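Local structure of mannuronan C5-epimerase (Pseudomonas syringae pv. tomato, 4NK6) at residues L354-R368 and L377-Y391. The protein converts beta-D-mannuronate residues of alginate into alpha-L-guluronate in the periplasm and helps shield the growing polymer from degradation on its way to the outer membrane. Sequence-based numbering, arbitrary orientation.
Sequences LWGNRVIANRRHGIR and LYENVAMANGLMGVY
Asn380 OD1 is gripped by Asn357 N (3.0 Å) from above the carbonyl plane and by Asn357 ND2 (2.9 Å) within that plane. The two amides run side by side, nearly coplanar at 4°, and Asn380 ND2 donates to Leu354 O, which also accepts from Tyr378 N. Asn385 OD1 likewise accepts both Asn362 N and Asn362 ND2, while Val359 O receives Met383 N and Asn385 ND2 from opposite faces of its plane. These are asparagine ladders, stacked at the turns of the right-handed parallel beta-helix; Asn334 continues the first ladder, Asn339 and Asn425 the second. Between them, strands 358-360 and 381-383 pair in parallel. Ile367 CD1 packs inside the coil on Asn380 CB (4.0 Å). The His365 ring lies between Leu387 CD1 on one face and Tyr391 CB and CD2 on the other, and its ND1 accepts from Met388 N (3.2 Å). Leu387 CD1 also sits centrally over the Arg364 guanidinium, 3.6 Å from Arg364 CZ, the arginine chain bending at chi3 (61°) to bring its guanidinium over the methyl. On the outward-facing side of the strands, beside the N-terminal segment, Tyr378 CB presses against Trp355 CE3 at 3.3 Å, the two rings almost parallel but slid apart.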
loop_
_atom_site.group_PDB
_atom_site.type_symbol
_atom_site.label_atom_id
_atom_site.label_comp_id
_atom_site.label_asym_id
_atom_site.label_seq_id
_atom_site.Cartn_x
_atom_site.Cartn_y
_atom_site.Cartn_z
ATOM N N LEU A 354 5.760 -9.349 -17.756
ATOM C CA LEU A 354 4.442 -9.862 -17.405
ATOM C C LEU A 354 4.395 -11.328 -17.822
ATOM O O LEU A 354 4.446 -11.636 -19.013
ATOM C CB LEU A 354 3.333 -9.060 -18.104
ATOM C CG LEU A 354 2.858 -7.751 -17.456
ATOM C CD1 LEU A 354 4.006 -6.788 -17.167
ATOM C CD2 LEU A 354 1.795 -7.067 -18.309
ATOM N N TRP A 355 4.326 -12.227 -16.840
ATOM C CA TRP A 355 4.382 -13.668 -17.099
ATOM C C TRP A 355 3.177 -14.429 -16.563
ATOM O O TRP A 355 2.948 -14.461 -15.354
ATOM C CB TRP A 355 5.635 -14.287 -16.472
ATOM C CG TRP A 355 5.835 -15.722 -16.882
ATOM C CD1 TRP A 355 5.074 -16.804 -16.513
ATOM C CD2 TRP A 355 6.857 -16.234 -17.750
ATOM N NE1 TRP A 355 5.559 -17.948 -17.099
ATOM C CE2 TRP A 355 6.653 -17.628 -17.861
ATOM C CE3 TRP A 355 7.931 -15.654 -18.433
ATOM C CZ2 TRP A 355 7.481 -18.446 -18.637
ATOM C CZ3 TRP A 355 8.750 -16.468 -19.203
ATOM C CH2 TRP A 355 8.519 -17.846 -19.298
ATOM N N GLY A 356 2.439 -15.076 -17.461
ATOM C CA GLY A 356 1.428 -16.045 -17.064
ATOM C C GLY A 356 0.243 -15.498 -16.288
ATOM O O GLY A 356 -0.368 -16.208 -15.487
ATOM N N ASN A 357 -0.087 -14.233 -16.522
ATOM C CA ASN A 357 -1.258 -13.635 -15.900
ATOM C C ASN A 357 -2.507 -14.045 -16.644
ATOM O O ASN A 357 -2.489 -14.199 -17.858
ATOM C CB ASN A 357 -1.157 -12.115 -15.910
ATOM C CG ASN A 357 0.034 -11.620 -15.144
ATOM O OD1 ASN A 357 0.022 -11.604 -13.917
ATOM N ND2 ASN A 357 1.082 -11.219 -15.862
ATOM N N ARG A 358 -3.594 -14.214 -15.908
ATOM C CA ARG A 358 -4.875 -14.511 -16.513
ATOM C C ARG A 358 -5.756 -13.280 -16.375
ATOM O O ARG A 358 -6.260 -12.973 -15.295
ATOM C CB ARG A 358 -5.491 -15.747 -15.859
ATOM C CG ARG A 358 -4.738 -17.034 -16.215
ATOM C CD ARG A 358 -5.311 -18.243 -15.504
ATOM N NE ARG A 358 -4.917 -18.258 -14.106
ATOM C CZ ARG A 358 -3.798 -18.816 -13.662
ATOM N NH1 ARG A 358 -2.972 -19.407 -14.516
ATOM N NH2 ARG A 358 -3.516 -18.795 -12.370
ATOM N N VAL A 359 -5.897 -12.555 -17.482
ATOM C CA VAL A 359 -6.582 -11.274 -17.497
ATOM C C VAL A 359 -7.921 -11.441 -18.206
ATOM O O VAL A 359 -7.986 -11.532 -19.431
ATOM C CB VAL A 359 -5.702 -10.212 -18.188
ATOM C CG1 VAL A 359 -6.249 -8.844 -17.949
ATOM C CG2 VAL A 359 -4.283 -10.290 -17.636
ATOM N N ILE A 360 -8.992 -11.486 -17.424
ATOM C CA ILE A 360 -10.267 -11.994 -17.910
ATOM C C ILE A 360 -11.400 -11.014 -17.668
ATOM O O ILE A 360 -11.563 -10.529 -16.559
ATOM C CB ILE A 360 -10.655 -13.298 -17.146
ATOM C CG1 ILE A 360 -9.466 -14.259 -17.054
ATOM C CG2 ILE A 360 -11.870 -13.946 -17.795
ATOM C CD1 ILE A 360 -8.967 -14.781 -18.420
ATOM N N ALA A 361 -12.199 -10.747 -18.698
ATOM C CA ALA A 361 -13.456 -10.018 -18.537
ATOM C C ALA A 361 -13.321 -8.673 -17.833
ATOM O O ALA A 361 -14.190 -8.298 -17.061
ATOM C CB ALA A 361 -14.525 -10.905 -17.815
ATOM N N ASN A 362 -12.234 -7.951 -18.087
ATOM C CA ASN A 362 -12.176 -6.544 -17.693
ATOM C C ASN A 362 -12.945 -5.711 -18.720
ATOM O O ASN A 362 -13.010 -6.088 -19.887
ATOM C CB ASN A 362 -10.724 -6.079 -17.547
ATOM C CG ASN A 362 -9.949 -6.912 -16.527
ATOM O OD1 ASN A 362 -10.058 -6.696 -15.319
ATOM N ND2 ASN A 362 -9.171 -7.874 -17.014
ATOM N N ARG A 363 -13.549 -4.599 -18.300
ATOM C CA ARG A 363 -14.485 -3.895 -19.180
ATOM C C ARG A 363 -13.802 -3.266 -20.387
ATOM O O ARG A 363 -14.405 -3.133 -21.449
ATOM C CB ARG A 363 -15.310 -2.843 -18.418
ATOM C CG ARG A 363 -16.346 -3.446 -17.471
ATOM C CD ARG A 363 -17.147 -2.387 -16.730
ATOM N NE ARG A 363 -17.947 -2.987 -15.667
ATOM C CZ ARG A 363 -18.845 -2.329 -14.940
ATOM N NH1 ARG A 363 -19.064 -1.039 -15.161
ATOM N NH2 ARG A 363 -19.528 -2.963 -13.996
ATOM N N ARG A 364 -12.548 -2.872 -20.218
ATOM C CA ARG A 364 -11.802 -2.267 -21.320
ATOM C C ARG A 364 -10.744 -3.239 -21.852
ATOM O O ARG A 364 -11.100 -4.342 -22.256
ATOM C CB ARG A 364 -11.248 -0.890 -20.929
ATOM C CG ARG A 364 -12.383 0.126 -20.688
ATOM C CD ARG A 364 -11.907 1.575 -20.509
ATOM N NE ARG A 364 -11.197 2.084 -21.683
ATOM C CZ ARG A 364 -11.794 2.617 -22.750
ATOM N NH1 ARG A 364 -11.069 3.049 -23.771
ATOM N NH2 ARG A 364 -13.114 2.715 -22.804
ATOM N N HIS A 365 -9.469 -2.861 -21.863
ATOM C CA HIS A 365 -8.438 -3.743 -22.429
ATOM C C HIS A 365 -7.879 -4.730 -21.407
ATOM O O HIS A 365 -7.779 -4.411 -20.230
ATOM C CB HIS A 365 -7.272 -2.929 -23.008
ATOM C CG HIS A 365 -7.698 -1.845 -23.949
ATOM N ND1 HIS A 365 -8.055 -2.093 -25.258
ATOM C CD2 HIS A 365 -7.838 -0.510 -23.767
ATOM C CE1 HIS A 365 -8.400 -0.956 -25.841
ATOM N NE2 HIS A 365 -8.270 0.020 -24.959
ATOM N N GLY A 366 -7.486 -5.920 -21.860
ATOM C CA GLY A 366 -6.825 -6.875 -20.979
ATOM C C GLY A 366 -5.506 -6.321 -20.448
ATOM O O GLY A 366 -5.345 -6.108 -19.250
ATOM N N ILE A 367 -4.559 -6.086 -21.348
ATOM C CA ILE A 367 -3.276 -5.491 -20.994
ATOM C C ILE A 367 -3.026 -4.260 -21.872
ATOM O O ILE A 367 -2.967 -4.359 -23.101
ATOM C CB ILE A 367 -2.117 -6.495 -21.202
ATOM C CG1 ILE A 367 -2.290 -7.710 -20.282
ATOM C CG2 ILE A 367 -0.764 -5.824 -20.946
ATOM C CD1 ILE A 367 -1.343 -8.895 -20.606
ATOM N N ARG A 368 -2.904 -3.096 -21.246
ATOM C CA ARG A 368 -2.626 -1.880 -21.996
ATOM C C ARG A 368 -1.233 -1.343 -21.674
ATOM O O ARG A 368 -0.836 -1.271 -20.510
ATOM C CB ARG A 368 -3.700 -0.809 -21.755
ATOM C CG ARG A 368 -3.415 0.499 -22.507
ATOM C CD ARG A 368 -4.671 1.361 -22.681
ATOM N NE ARG A 368 -5.169 1.924 -21.425
ATOM C CZ ARG A 368 -4.894 3.151 -20.993
ATOM N NH1 ARG A 368 -5.421 3.584 -19.852
ATOM N NH2 ARG A 368 -4.099 3.949 -21.701
ATOM N N LEU A 377 5.820 -9.829 -22.666
ATOM C CA LEU A 377 4.535 -10.439 -22.348
ATOM C C LEU A 377 4.634 -11.926 -22.639
ATOM O O LEU A 377 4.500 -12.358 -23.788
ATOM C CB LEU A 377 3.409 -9.801 -23.170
ATOM C CG LEU A 377 3.188 -8.285 -23.020
ATOM C CD1 LEU A 377 1.983 -7.815 -23.819
ATOM C CD2 LEU A 377 3.037 -7.873 -21.568
ATOM N N TYR A 378 4.899 -12.712 -21.602
ATOM C CA TYR A 378 5.110 -14.145 -21.784
ATOM C C TYR A 378 3.980 -14.965 -21.166
ATOM O O TYR A 378 3.631 -14.786 -19.995
ATOM C CB TYR A 378 6.451 -14.571 -21.183
ATOM C CG TYR A 378 7.663 -14.342 -22.069
ATOM C CD1 TYR A 378 8.116 -13.058 -22.346
ATOM C CD2 TYR A 378 8.369 -15.418 -22.613
ATOM C CE1 TYR A 378 9.242 -12.845 -23.156
ATOM C CE2 TYR A 378 9.488 -15.215 -23.420
ATOM C CZ TYR A 378 9.914 -13.919 -23.683
ATOM O OH TYR A 378 11.019 -13.706 -24.484
ATOM N N GLU A 379 3.413 -15.860 -21.970
ATOM C CA GLU A 379 2.420 -16.828 -21.514
ATOM C C GLU A 379 1.166 -16.213 -20.898
ATOM O O GLU A 379 0.443 -16.897 -20.178
ATOM C CB GLU A 379 3.042 -17.839 -20.530
ATOM C CG GLU A 379 4.237 -18.623 -21.089
ATOM C CD GLU A 379 3.891 -19.438 -22.324
ATOM O OE1 GLU A 379 2.739 -19.901 -22.433
ATOM O OE2 GLU A 379 4.771 -19.615 -23.191
ATOM N N ASN A 380 0.905 -14.934 -21.167
ATOM C CA ASN A 380 -0.313 -14.315 -20.653
ATOM C C ASN A 380 -1.565 -14.788 -21.374
ATOM O O ASN A 380 -1.552 -15.053 -22.578
ATOM C CB ASN A 380 -0.238 -12.788 -20.703
ATOM C CG ASN A 380 0.855 -12.241 -19.819
ATOM O OD1 ASN A 380 0.709 -12.189 -18.594
ATOM N ND2 ASN A 380 1.961 -11.836 -20.431
ATOM N N VAL A 381 -2.649 -14.898 -20.618
ATOM C CA VAL A 381 -3.940 -15.209 -21.193
ATOM C C VAL A 381 -4.836 -13.991 -21.021
ATOM O O VAL A 381 -5.082 -13.554 -19.897
ATOM C CB VAL A 381 -4.577 -16.411 -20.493
ATOM C CG1 VAL A 381 -5.995 -16.593 -20.974
ATOM C CG2 VAL A 381 -3.738 -17.680 -20.729
ATOM N N ALA A 382 -5.305 -13.435 -22.136
ATOM C CA ALA A 382 -6.228 -12.305 -22.106
ATOM C C ALA A 382 -7.491 -12.705 -22.845
ATOM O O ALA A 382 -7.499 -12.839 -24.069
ATOM C CB ALA A 382 -5.600 -11.067 -22.756
ATOM N N MET A 383 -8.565 -12.901 -22.093
ATOM C CA MET A 383 -9.782 -13.432 -22.669
ATOM C C MET A 383 -11.007 -12.659 -22.235
ATOM O O MET A 383 -11.124 -12.265 -21.073
ATOM C CB MET A 383 -9.956 -14.894 -22.258
ATOM C CG MET A 383 -9.179 -15.888 -23.105
ATOM S SD MET A 383 -9.858 -17.558 -22.904
ATOM C CE MET A 383 -11.483 -17.362 -23.644
ATOM N N ALA A 384 -11.914 -12.458 -23.180
ATOM C CA ALA A 384 -13.241 -11.940 -22.882
ATOM C C ALA A 384 -13.226 -10.525 -22.314
ATOM O O ALA A 384 -14.175 -10.112 -21.659
ATOM C CB ALA A 384 -13.996 -12.897 -21.934
ATOM N N ASN A 385 -12.149 -9.787 -22.559
ATOM C CA ASN A 385 -12.119 -8.386 -22.174
ATOM C C ASN A 385 -12.993 -7.595 -23.114
ATOM O O ASN A 385 -13.192 -7.992 -24.261
ATOM C CB ASN A 385 -10.683 -7.856 -22.153
ATOM C CG ASN A 385 -9.827 -8.579 -21.127
ATOM O OD1 ASN A 385 -9.937 -8.326 -19.927
ATOM N ND2 ASN A 385 -8.991 -9.504 -21.590
ATOM N N GLY A 386 -13.527 -6.480 -22.632
ATOM C CA GLY A 386 -14.481 -5.706 -23.409
ATOM C C GLY A 386 -13.875 -5.120 -24.671
ATOM O O GLY A 386 -14.548 -4.982 -25.691
ATOM N N LEU A 387 -12.599 -4.762 -24.619
ATOM C CA LEU A 387 -11.974 -4.152 -25.796
ATOM C C LEU A 387 -10.881 -5.059 -26.379
ATOM O O LEU A 387 -11.184 -6.164 -26.839
ATOM C CB LEU A 387 -11.480 -2.726 -25.493
ATOM C CG LEU A 387 -12.620 -1.761 -25.127
ATOM C CD1 LEU A 387 -12.087 -0.426 -24.611
ATOM C CD2 LEU A 387 -13.605 -1.533 -26.309
ATOM N N MET A 388 -9.628 -4.614 -26.368
ATOM C CA MET A 388 -8.547 -5.433 -26.925
ATOM C C MET A 388 -7.999 -6.383 -25.870
ATOM O O MET A 388 -8.068 -6.105 -24.668
ATOM C CB MET A 388 -7.404 -4.569 -27.466
ATOM C CG MET A 388 -7.773 -3.674 -28.626
ATOM S SD MET A 388 -8.183 -4.592 -30.123
ATOM C CE MET A 388 -8.544 -3.220 -31.226
ATOM N N GLY A 389 -7.449 -7.508 -26.313
ATOM C CA GLY A 389 -6.710 -8.372 -25.406
ATOM C C GLY A 389 -5.445 -7.649 -24.964
ATOM O O GLY A 389 -5.175 -7.521 -23.775
ATOM N N VAL A 390 -4.670 -7.179 -25.936
ATOM C CA VAL A 390 -3.472 -6.385 -25.670
ATOM C C VAL A 390 -3.501 -5.106 -26.519
ATOM O O VAL A 390 -3.772 -5.159 -27.721
ATOM C CB VAL A 390 -2.188 -7.197 -25.962
ATOM C CG1 VAL A 390 -0.943 -6.304 -25.926
ATOM C CG2 VAL A 390 -2.052 -8.355 -24.969
ATOM N N TYR A 391 -3.254 -3.954 -25.891
ATOM C CA TYR A 391 -3.285 -2.670 -26.604
ATOM C C TYR A 391 -2.036 -1.858 -26.297
ATOM O O TYR A 391 -1.773 -1.528 -25.146
ATOM C CB TYR A 391 -4.538 -1.876 -26.216
ATOM C CG TYR A 391 -4.639 -0.476 -26.821
ATOM C CD1 TYR A 391 -4.276 -0.229 -28.139
ATOM C CD2 TYR A 391 -5.123 0.584 -26.071
ATOM C CE1 TYR A 391 -4.379 1.044 -28.684
ATOM C CE2 TYR A 391 -5.232 1.860 -26.602
ATOM C CZ TYR A 391 -4.860 2.083 -27.906
ATOM O OH TYR A 391 -4.973 3.348 -28.431
#